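Local coordinates for protein cytochrome c (Rhodothermus marinus, PDB 3CP5) that binds one heme c covalently and probably carries electrons as a small monoheme cytochrome c, at residues V70-M73 against N74-N78; K90-V93 against Q94-G97; M103-S106 against E107-R111. All blocks are in the same frame, centred on the assembly; numbering follows the deposited sequence.

Contact 1: residues V70-M73 against N74-N78; sequences VYIM and NVMLN. With HEC (heme c), chain C.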
loop_
_atom_site.group_PDB
_atom_site.type_symbol
_atom_site.label_atom_id
_atom_site.label_comp_id
_atom_site.label_asym_id
_atom_site.label_seq_id
_atom_site.Cartn_x
_atom_site.Cartn_y
_atom_site.Cartn_z
ATOM N N VAL A 70 -3.102 3.163 -7.205
ATOM C CA VAL A 70 -1.875 2.949 -7.956
ATOM C C VAL A 70 -0.711 3.338 -7.073
ATOM O O VAL A 70 0.308 2.599 -7.039
ATOM C CB VAL A 70 -1.916 3.697 -9.286
ATOM C CG1 VAL A 70 -0.589 3.555 -9.990
ATOM C CG2 VAL A 70 -3.072 3.175 -10.138
ATOM N N TYR A 71 -0.765 4.436 -6.345
ATOM C CA TYR A 71 0.260 4.727 -5.348
ATOM C C TYR A 71 0.454 3.589 -4.379
ATOM O O TYR A 71 1.573 3.201 -4.104
ATOM C CB TYR A 71 -0.090 6.026 -4.615
ATOM C CG TYR A 71 0.798 6.405 -3.446
ATOM C CD1 TYR A 71 1.915 7.211 -3.614
ATOM C CD2 TYR A 71 0.536 5.961 -2.165
ATOM C CE1 TYR A 71 2.708 7.532 -2.524
ATOM C CE2 TYR A 71 1.289 6.271 -1.061
ATOM C CZ TYR A 71 2.384 7.077 -1.252
ATOM O OH TYR A 71 3.167 7.403 -0.165
ATOM N N ILE A 72 -0.625 3.083 -3.793
ATOM C CA ILE A 72 -0.455 2.060 -2.780
ATOM C C ILE A 72 0.158 0.794 -3.369
ATOM O O ILE A 72 1.037 0.201 -2.754
ATOM C CB ILE A 72 -1.813 1.772 -2.131
ATOM C CG1 ILE A 72 -2.338 2.995 -1.355
ATOM C CG2 ILE A 72 -1.766 0.558 -1.206
ATOM C CD1 ILE A 72 -3.821 2.910 -1.010
ATOM N N MET A 73 -0.267 0.355 -4.563
ATOM C CA MET A 73 0.322 -0.810 -5.227
ATOM C C MET A 73 1.799 -0.614 -5.489
ATOM O O MET A 73 2.608 -1.524 -5.255
ATOM C CB MET A 73 -0.393 -1.081 -6.570
ATOM C CG MET A 73 -1.850 -1.474 -6.412
ATOM S SD MET A 73 -1.972 -3.208 -5.927
ATOM C CE MET A 73 -1.528 -4.008 -7.457
ATOM N N ASN A 74 2.202 0.573 -5.959
ATOM C CA ASN A 74 3.624 0.758 -6.310
ATOM C C ASN A 74 4.534 0.948 -5.108
ATOM O O ASN A 74 5.716 0.635 -5.169
ATOM C CB ASN A 74 3.722 1.909 -7.319
ATOM C CG ASN A 74 3.250 1.475 -8.687
ATOM O OD1 ASN A 74 3.158 0.287 -9.005
ATOM N ND2 ASN A 74 2.916 2.388 -9.554
ATOM N N VAL A 75 4.018 1.453 -3.984
ATOM C CA VAL A 75 4.785 1.445 -2.726
ATOM C C VAL A 75 5.089 0.002 -2.334
ATOM O O VAL A 75 6.219 -0.320 -1.954
ATOM C CB VAL A 75 4.039 2.196 -1.602
ATOM C CG1 VAL A 75 4.704 1.913 -0.269
ATOM C CG2 VAL A 75 4.007 3.705 -1.848
ATOM N N MET A 76 4.101 -0.916 -2.428
ATOM C CA MET A 76 4.331 -2.321 -2.129
ATOM C C MET A 76 5.299 -3.020 -3.076
ATOM O O MET A 76 6.173 -3.805 -2.637
ATOM C CB MET A 76 2.982 -3.105 -2.129
ATOM C CG MET A 76 2.088 -2.833 -0.936
ATOM S SD MET A 76 0.717 -4.040 -0.996
ATOM C CE MET A 76 -0.621 -3.061 -1.660
ATOM N N LEU A 77 5.141 -2.773 -4.375
ATOM C CA LEU A 77 5.867 -3.483 -5.403
ATOM C C LEU A 77 7.244 -2.894 -5.734
ATOM O O LEU A 77 8.107 -3.662 -6.195
ATOM C CB LEU A 77 5.034 -3.576 -6.670
ATOM C CG LEU A 77 3.779 -4.414 -6.492
ATOM C CD1 LEU A 77 2.802 -4.174 -7.660
ATOM C CD2 LEU A 77 4.109 -5.882 -6.436
ATOM N N ASN A 78 7.384 -1.587 -5.503
ATOM C CA ASN A 78 8.548 -0.783 -5.893
ATOM C C ASN A 78 8.850 0.280 -4.871
ATOM O O ASN A 78 8.900 1.471 -5.186
ATOM C CB ASN A 78 8.279 -0.178 -7.294
ATOM C CG ASN A 78 9.454 0.523 -7.882
ATOM O OD1 ASN A 78 10.611 0.310 -7.521
ATOM N ND2 ASN A 78 9.115 1.347 -8.862
HETATM FE FE HEC C . 5.270 0.113 4.496
HETATM C CHA HEC C . 5.193 3.513 4.158
HETATM C CHB HEC C . 2.301 -0.147 2.844
HETATM C CHC HEC C . 5.571 -3.305 4.557
HETATM C CHD HEC C . 7.891 0.382 6.623
HETATM N NA HEC C . 4.006 1.420 3.698
HETATM C C1A HEC C . 4.145 2.805 3.587
HETATM C C2A HEC C . 3.070 3.330 2.780
HETATM C C3A HEC C . 2.253 2.323 2.442
HETATM C C4A HEC C . 2.861 1.121 2.994
HETATM C CMA HEC C . 0.945 2.376 1.621
HETATM C CAA HEC C . 2.775 4.824 2.508
HETATM C CBA HEC C . 1.827 5.448 3.535
HETATM C CGA HEC C . 1.353 6.830 3.150
HETATM O O1A HEC C . 0.769 7.517 4.051
HETATM O O2A HEC C . 1.499 7.219 1.961
HETATM N NB HEC C . 4.152 -1.431 3.895
HETATM C C1B HEC C . 2.891 -1.318 3.343
HETATM C C2B HEC C . 2.368 -2.635 3.089
HETATM C C3B HEC C . 3.297 -3.553 3.483
HETATM C C4B HEC C . 4.416 -2.783 3.988
HETATM C CMB HEC C . 0.959 -2.871 2.490
HETATM C CAB HEC C . 3.279 -5.079 3.267
HETATM C CBB HEC C . 3.151 -5.472 1.914
HETATM N NC HEC C . 6.524 -1.192 5.343
HETATM C C1C HEC C . 6.533 -2.582 5.239
HETATM C C2C HEC C . 7.613 -3.148 6.022
HETATM C C3C HEC C . 8.267 -2.132 6.608
HETATM C C4C HEC C . 7.563 -0.925 6.240
HETATM C CMC HEC C . 7.738 -4.644 6.281
HETATM C CAC HEC C . 9.345 -2.189 7.732
HETATM C CBC HEC C . 10.511 -2.909 7.354
HETATM N ND HEC C . 6.323 1.650 5.218
HETATM C C1D HEC C . 7.378 1.554 6.118
HETATM C C2D HEC C . 7.859 2.899 6.438
HETATM C C3D HEC C . 7.174 3.746 5.661
HETATM C C4D HEC C . 6.165 2.970 4.969
HETATM C CMD HEC C . 9.045 3.117 7.416
HETATM C CAD HEC C . 7.348 5.264 5.473
HETATM C CBD HEC C . 8.277 5.534 4.263
HETATM C CGD HEC C . 9.645 4.955 4.541
HETATM O O1D HEC C . 10.094 4.045 3.785
HETATM O O2D HEC C . 10.246 5.441 5.572
#
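Val75 lays its CG2 methyl over one face of the Tyr71 ring, 3.9 Å from the ring centroid, a CH-pi contact one turn along the helix. Tyr71 swings outward from the helix, leaning towards its C-terminal end (chi1 174°), which brings one ring face against that methyl and the hydroxyl to the heme. The other branch of Val75, CG1, rests on the porphyrin, 3.7 Å from C3A of the heme; a beta-branched residue thus serves ring and heme at once. Beside it Met76 turns its thioether toward the heme methyl CMB, while its CE meets Ile72 CG2 at 3.8 Å, the flexible chain fitting between helix and cofactor. Four backbone bonds, from Asn74 N to Val70 O through Leu77 N to Met73 O, carry the helix beneath these side chains. At the polar edge, Tyr71 OH donates to heme propionate O2A (2.7 Å), which lies near the ring plane. Asn74, buried, spends its amide on Val20 N and Ala14 O. Asn78 ends the helix and caps the next, accepting from Gly81 N. Helix 69-77 therefore packs its Tyr71 and Val75 side against helices 79-85 and 87-96, and Ile72, Met73, Met76 and Leu77 against helix 107-123.

Contact 2: residues K90-V93 against Q94-G97; sequences KQLV and QEYG. With HEC (heme c), chain C.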
loop_
_atom_site.group_PDB
_atom_site.type_symbol
_atom_site.label_atom_id
_atom_site.label_comp_id
_atom_site.label_asym_id
_atom_site.label_seq_id
_atom_site.Cartn_x
_atom_site.Cartn_y
_atom_site.Cartn_z
ATOM N N LYS A 90 9.115 10.253 -0.160
ATOM C CA LYS A 90 10.376 10.873 0.308
ATOM C C LYS A 90 10.141 11.597 1.623
ATOM O O LYS A 90 10.948 11.489 2.559
ATOM C CB LYS A 90 10.966 11.738 -0.809
ATOM C CG LYS A 90 12.426 12.012 -0.692
ATOM C CD LYS A 90 12.979 12.898 -1.802
ATOM C CE LYS A 90 14.236 13.641 -1.344
ATOM N NZ LYS A 90 15.160 14.038 -2.441
ATOM N N GLN A 91 9.057 12.353 1.790
ATOM C CA GLN A 91 8.767 13.009 3.071
ATOM C C GLN A 91 8.618 11.983 4.182
ATOM O O GLN A 91 9.047 12.233 5.336
ATOM C CB GLN A 91 7.519 13.900 2.998
ATOM C CG GLN A 91 7.229 14.676 4.290
ATOM C CD GLN A 91 6.479 14.061 5.439
ATOM O OE1 GLN A 91 6.830 14.241 6.628
ATOM N NE2 GLN A 91 5.491 13.246 5.099
ATOM N N LEU A 92 7.930 10.902 3.925
ATOM C CA LEU A 92 7.760 9.875 4.972
ATOM C C LEU A 92 9.073 9.260 5.392
ATOM O O LEU A 92 9.207 8.929 6.592
ATOM C CB LEU A 92 6.732 8.866 4.466
ATOM C CG LEU A 92 5.272 9.313 4.343
ATOM C CD1 LEU A 92 4.437 8.264 3.639
ATOM C CD2 LEU A 92 4.665 9.475 5.737
ATOM N N VAL A 93 10.015 9.073 4.465
ATOM C CA VAL A 93 11.331 8.588 4.906
ATOM C C VAL A 93 11.976 9.597 5.833
ATOM O O VAL A 93 12.611 9.213 6.835
ATOM C CB VAL A 93 12.262 8.294 3.705
ATOM C CG1 VAL A 93 13.675 8.035 4.167
ATOM C CG2 VAL A 93 11.770 7.102 2.912
ATOM N N GLN A 94 11.881 10.909 5.552
ATOM C CA GLN A 94 12.420 11.910 6.456
ATOM C C GLN A 94 11.742 11.785 7.809
ATOM O O GLN A 94 12.387 11.925 8.875
ATOM C CB GLN A 94 12.187 13.299 5.836
ATOM C CG GLN A 94 12.560 14.469 6.732
ATOM C CD GLN A 94 12.191 15.783 6.033
ATOM O OE1 GLN A 94 11.014 16.042 5.802
ATOM N NE2 GLN A 94 13.232 16.509 5.703
ATOM N N GLU A 95 10.434 11.564 7.858
ATOM C CA GLU A 95 9.752 11.424 9.139
ATOM C C GLU A 95 10.060 10.162 9.905
ATOM O O GLU A 95 10.180 10.229 11.145
ATOM C CB GLU A 95 8.242 11.515 8.887
ATOM C CG GLU A 95 7.363 11.464 10.099
ATOM C CD GLU A 95 5.879 11.636 9.837
ATOM O OE1 GLU A 95 5.530 12.008 8.696
ATOM O OE2 GLU A 95 5.063 11.426 10.756
ATOM N N TYR A 96 10.137 9.021 9.247
ATOM C CA TYR A 96 10.178 7.729 9.891
ATOM C C TYR A 96 11.565 7.177 10.011
ATOM O O TYR A 96 11.807 6.340 10.891
ATOM C CB TYR A 96 9.261 6.733 9.156
ATOM C CG TYR A 96 7.828 7.013 9.579
ATOM C CD1 TYR A 96 7.245 6.433 10.688
ATOM C CD2 TYR A 96 7.035 7.907 8.878
ATOM C CE1 TYR A 96 5.941 6.712 11.055
ATOM C CE2 TYR A 96 5.722 8.184 9.262
ATOM C CZ TYR A 96 5.152 7.584 10.361
ATOM O OH TYR A 96 3.870 7.848 10.771
ATOM N N GLY A 97 12.457 7.602 9.147
ATOM C CA GLY A 97 13.881 7.271 9.242
ATOM C C GLY A 97 14.268 5.978 8.582
ATOM O O GLY A 97 15.122 5.834 7.695
HETATM FE FE HEC C . 5.270 0.113 4.496
HETATM C CHA HEC C . 5.193 3.513 4.158
HETATM C CHB HEC C . 2.301 -0.147 2.844
HETATM C CHC HEC C . 5.571 -3.305 4.557
HETATM C CHD HEC C . 7.891 0.382 6.623
HETATM N NA HEC C . 4.006 1.420 3.698
HETATM C C1A HEC C . 4.145 2.805 3.587
HETATM C C2A HEC C . 3.070 3.330 2.780
HETATM C C3A HEC C . 2.253 2.323 2.442
HETATM C C4A HEC C . 2.861 1.121 2.994
HETATM C CMA HEC C . 0.945 2.376 1.621
HETATM C CAA HEC C . 2.775 4.824 2.508
HETATM C CBA HEC C . 1.827 5.448 3.535
HETATM C CGA HEC C . 1.353 6.830 3.150
HETATM O O1A HEC C . 0.769 7.517 4.051
HETATM O O2A HEC C . 1.499 7.219 1.961
HETATM N NB HEC C . 4.152 -1.431 3.895
HETATM C C1B HEC C . 2.891 -1.318 3.343
HETATM C C2B HEC C . 2.368 -2.635 3.089
HETATM C C3B HEC C . 3.297 -3.553 3.483
HETATM C C4B HEC C . 4.416 -2.783 3.988
HETATM C CMB HEC C . 0.959 -2.871 2.490
HETATM C CAB HEC C . 3.279 -5.079 3.267
HETATM C CBB HEC C . 3.151 -5.472 1.914
HETATM N NC HEC C . 6.524 -1.192 5.343
HETATM C C1C HEC C . 6.533 -2.582 5.239
HETATM C C2C HEC C . 7.613 -3.148 6.022
HETATM C C3C HEC C . 8.267 -2.132 6.608
HETATM C C4C HEC C . 7.563 -0.925 6.240
HETATM C CMC HEC C . 7.738 -4.644 6.281
HETATM C CAC HEC C . 9.345 -2.189 7.732
HETATM C CBC HEC C . 10.511 -2.909 7.354
HETATM N ND HEC C . 6.323 1.650 5.218
HETATM C C1D HEC C . 7.378 1.554 6.118
HETATM C C2D HEC C . 7.859 2.899 6.438
HETATM C C3D HEC C . 7.174 3.746 5.661
HETATM C C4D HEC C . 6.165 2.970 4.969
HETATM C CMD HEC C . 9.045 3.117 7.416
HETATM C CAD HEC C . 7.348 5.264 5.473
HETATM C CBD HEC C . 8.277 5.534 4.263
HETATM C CGD HEC C . 9.645 4.955 4.541
HETATM O O1D HEC C . 10.094 4.045 3.785
HETATM O O2D HEC C . 10.246 5.441 5.572
#
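Leu92 O sits in the plane of the Tyr96 ring, at its edge, 3.3 Å from CD2, while the same oxygen accepts the backbone N-H of Tyr96 at 2.8 Å. One carbonyl thus meets both the amide and the aromatic edge of the residue four places on. The ring is brought there by its first torsion (chi1 -79°), which sets CG anti to the carbonyl carbon and beside the backbone N. Leu92 and Tyr96 run side by side in the same direction, and Leu92 CD2 touches ring atom CE2 at 3.9 Å. The other Leu92 methyl, CD1, turns to the heme and lies 3.4 Å from propionate carbon CGA, so the two branches of the fork touch ring and cofactor separately. Val93 places CG2 against the second propionate, 3.4 Å from CGD. Branched apolar residues suit these places: their methyls pack against the carboxylate groups, and Leu92 CB lies on the CH2 arm of the second propionate. Tyr96 OH is hydrogen-bonded to Arg54 NE, which probably steadies the far end of the ring; Glu95, extended beyond CG, forms a long, weak ion pair with the same arginine. On the more exposed side the Gln91 and Glu95 side chains cross. Backbone bonds continue to the end: Glu95 N to Gln91 O, then Gly97 N to Val93 O at 2.8 Å. Gly97 has a positive phi of 87°, a conformation that glycine adopts readily, and it leaves helical geometry just after the last turn. The arrangement is a helix C-terminus ending in glycine, built into the propionate side of the heme pocket of a cytochrome c.

Contact 3: residues M103-S106 against E107-R111; sequences MALS and EEQAR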
loop_
_atom_site.group_PDB
_atom_site.type_symbol
_atom_site.label_atom_id
_atom_site.label_comp_id
_atom_site.label_asym_id
_atom_site.label_seq_id
_atom_site.Cartn_x
_atom_site.Cartn_y
_atom_site.Cartn_z
ATOM N N MET A 103 10.262 -6.675 -1.127
ATOM C CA MET A 103 9.786 -7.919 -0.517
ATOM C C MET A 103 9.513 -9.039 -1.472
ATOM O O MET A 103 9.010 -10.098 -1.138
ATOM C CB MET A 103 8.527 -7.620 0.315
ATOM C CG MET A 103 8.811 -6.739 1.498
ATOM S SD MET A 103 7.322 -5.912 2.135
ATOM C CE MET A 103 7.135 -4.723 0.781
ATOM N N ALA A 104 9.864 -8.835 -2.746
ATOM C CA ALA A 104 9.676 -9.808 -3.806
ATOM C C ALA A 104 8.193 -10.164 -3.936
ATOM O O ALA A 104 7.776 -11.300 -4.187
ATOM C CB ALA A 104 10.591 -11.038 -3.686
ATOM N N LEU A 105 7.352 -9.148 -3.819
ATOM C CA LEU A 105 5.910 -9.316 -4.010
ATOM C C LEU A 105 5.517 -9.293 -5.484
ATOM O O LEU A 105 6.116 -8.600 -6.297
ATOM C CB LEU A 105 5.148 -8.142 -3.349
ATOM C CG LEU A 105 4.969 -8.239 -1.843
ATOM C CD1 LEU A 105 4.645 -6.865 -1.306
ATOM C CD2 LEU A 105 4.038 -9.312 -1.398
ATOM N N SER A 106 4.517 -10.110 -5.825
ATOM C CA SER A 106 3.887 -10.095 -7.141
ATOM C C SER A 106 2.694 -9.166 -7.190
ATOM O O SER A 106 2.123 -8.874 -6.138
ATOM C CB SER A 106 3.392 -11.493 -7.504
ATOM O OG SER A 106 2.149 -11.754 -6.856
ATOM N N GLU A 107 2.331 -8.731 -8.385
ATOM C CA GLU A 107 1.166 -7.860 -8.516
ATOM C C GLU A 107 -0.069 -8.511 -7.866
ATOM O O GLU A 107 -0.893 -7.781 -7.268
ATOM C CB GLU A 107 0.924 -7.461 -9.988
ATOM C CG GLU A 107 -0.371 -6.734 -10.227
ATOM C CD GLU A 107 -1.645 -7.521 -10.484
ATOM O OE1 GLU A 107 -1.514 -8.683 -10.921
ATOM O OE2 GLU A 107 -2.715 -6.971 -10.140
ATOM N N GLU A 108 -0.340 -9.803 -8.063
ATOM C CA GLU A 108 -1.565 -10.374 -7.481
ATOM C C GLU A 108 -1.566 -10.329 -5.947
ATOM O O GLU A 108 -2.582 -10.086 -5.374
ATOM C CB GLU A 108 -1.899 -11.818 -7.905
ATOM C CG GLU A 108 -3.335 -12.242 -7.487
ATOM C CD GLU A 108 -3.568 -12.693 -6.035
ATOM O OE1 GLU A 108 -2.632 -13.090 -5.332
ATOM O OE2 GLU A 108 -4.760 -12.683 -5.668
ATOM N N GLN A 109 -0.393 -10.556 -5.330
ATOM C CA GLN A 109 -0.305 -10.430 -3.885
ATOM C C GLN A 109 -0.616 -9.009 -3.467
ATOM O O GLN A 109 -1.375 -8.784 -2.532
ATOM C CB GLN A 109 1.069 -10.807 -3.352
ATOM C CG GLN A 109 1.379 -12.307 -3.463
ATOM C CD GLN A 109 2.848 -12.486 -3.124
ATOM O OE1 GLN A 109 3.710 -11.996 -3.853
ATOM N NE2 GLN A 109 3.153 -13.125 -1.978
ATOM N N ALA A 110 -0.013 -8.036 -4.166
ATOM C CA ALA A 110 -0.246 -6.641 -3.801
ATOM C C ALA A 110 -1.717 -6.276 -4.011
ATOM O O ALA A 110 -2.323 -5.546 -3.204
ATOM C CB ALA A 110 0.684 -5.728 -4.603
ATOM N N ARG A 111 -2.348 -6.782 -5.077
ATOM C CA ARG A 111 -3.763 -6.452 -5.329
ATOM C C ARG A 111 -4.661 -7.027 -4.243
ATOM O O ARG A 111 -5.660 -6.399 -3.841
ATOM C CB ARG A 111 -4.101 -6.938 -6.723
ATOM C CG ARG A 111 -5.552 -6.671 -7.146
ATOM C CD ARG A 111 -5.839 -5.164 -7.147
ATOM N NE ARG A 111 -7.248 -4.871 -7.392
ATOM C CZ ARG A 111 -8.210 -4.847 -6.453
ATOM N NH1 ARG A 111 -7.985 -5.086 -5.167
ATOM N NH2 ARG A 111 -9.440 -4.558 -6.842
HETATM O O HOH W 1 6.007 -13.464 -3.508
HETATM O O HOH W 2 0.956 -11.888 -9.763
#
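Ser106 and Gln109 exchange hydrogen bonds at the start of helix 107-123. The backbone N of Ser106 donates to Gln109 OE1 at 2.8 Å, an almost straight bond (175° at the hydrogen) lying in the plane of the amide carbonyl. In return Gln109 N donates to Ser106 OG at 3.2 Å. In the conformer described, the hydroxyl is placed for this by chi1 of 80°, which holds OG between the backbone N and the carbonyl carbon, over the first turn. Serine suits the site because its short side chain can accept from an N-H that has no earlier carbonyl in the helix to bond with; glutamine has the length to reach back to the residue before the helix. The regular helical pattern begins with Ala110 N bonding to Ser106 O at 3.0 Å. Solvent adds to this: one water lies within hydrogen-bonding distance of Ala104 O and Gln109 OE1, and another accepts from Glu108 N while hydrogen-bonded to Ser106 OG.

Apolar contact is lighter. Leu105 CD2 lies 3.8 Å from Gln109 CD, the two side chains crossing, and the leucine also touches the heme. Ala110, small enough for close helix packing, meets Met73, Met76 and Leu77 of helix 69-77. The remaining polar ends have partners outside the two segments: Gln109 NE2 bonds to Tyr44 OH, Glu108 to Gln36, and Arg111 to Glu115 in a salt bridge. With an alanine in place of Gln109, the side-chain half of the box is gone, and Ser106 N would probably lose its acceptor and Tyr44 OH the amide that bonds to it. The reciprocal pairing of serine N-cap and glutamine is a capping box, here opening the C-terminal helix of the cytochrome c fold.

In the fold
From the N terminus the three contacts come in series, none nested in or crossing another. Each joins neighbouring pieces of chain, so none closes a long loop: contact 1 takes in almost all of helix 69-77 and its end at Asn78, contact 2 the end of helix 87-96, and contact 3 the turn from loop into helix 107-123. Contacts 1 and 2 share the heme and touch where Tyr71 OH nears Leu92 CD1, at 4.1 Å. Between contacts 1 and 3, Leu77 CD2 packs on Leu105 O of the loop, while Met76 CE against Ala110 O, 3.4 Å, joins helix 69-77 to the C-terminal helix. Contacts 2 and 3, nearest atoms about 13 Å apart, do not meet.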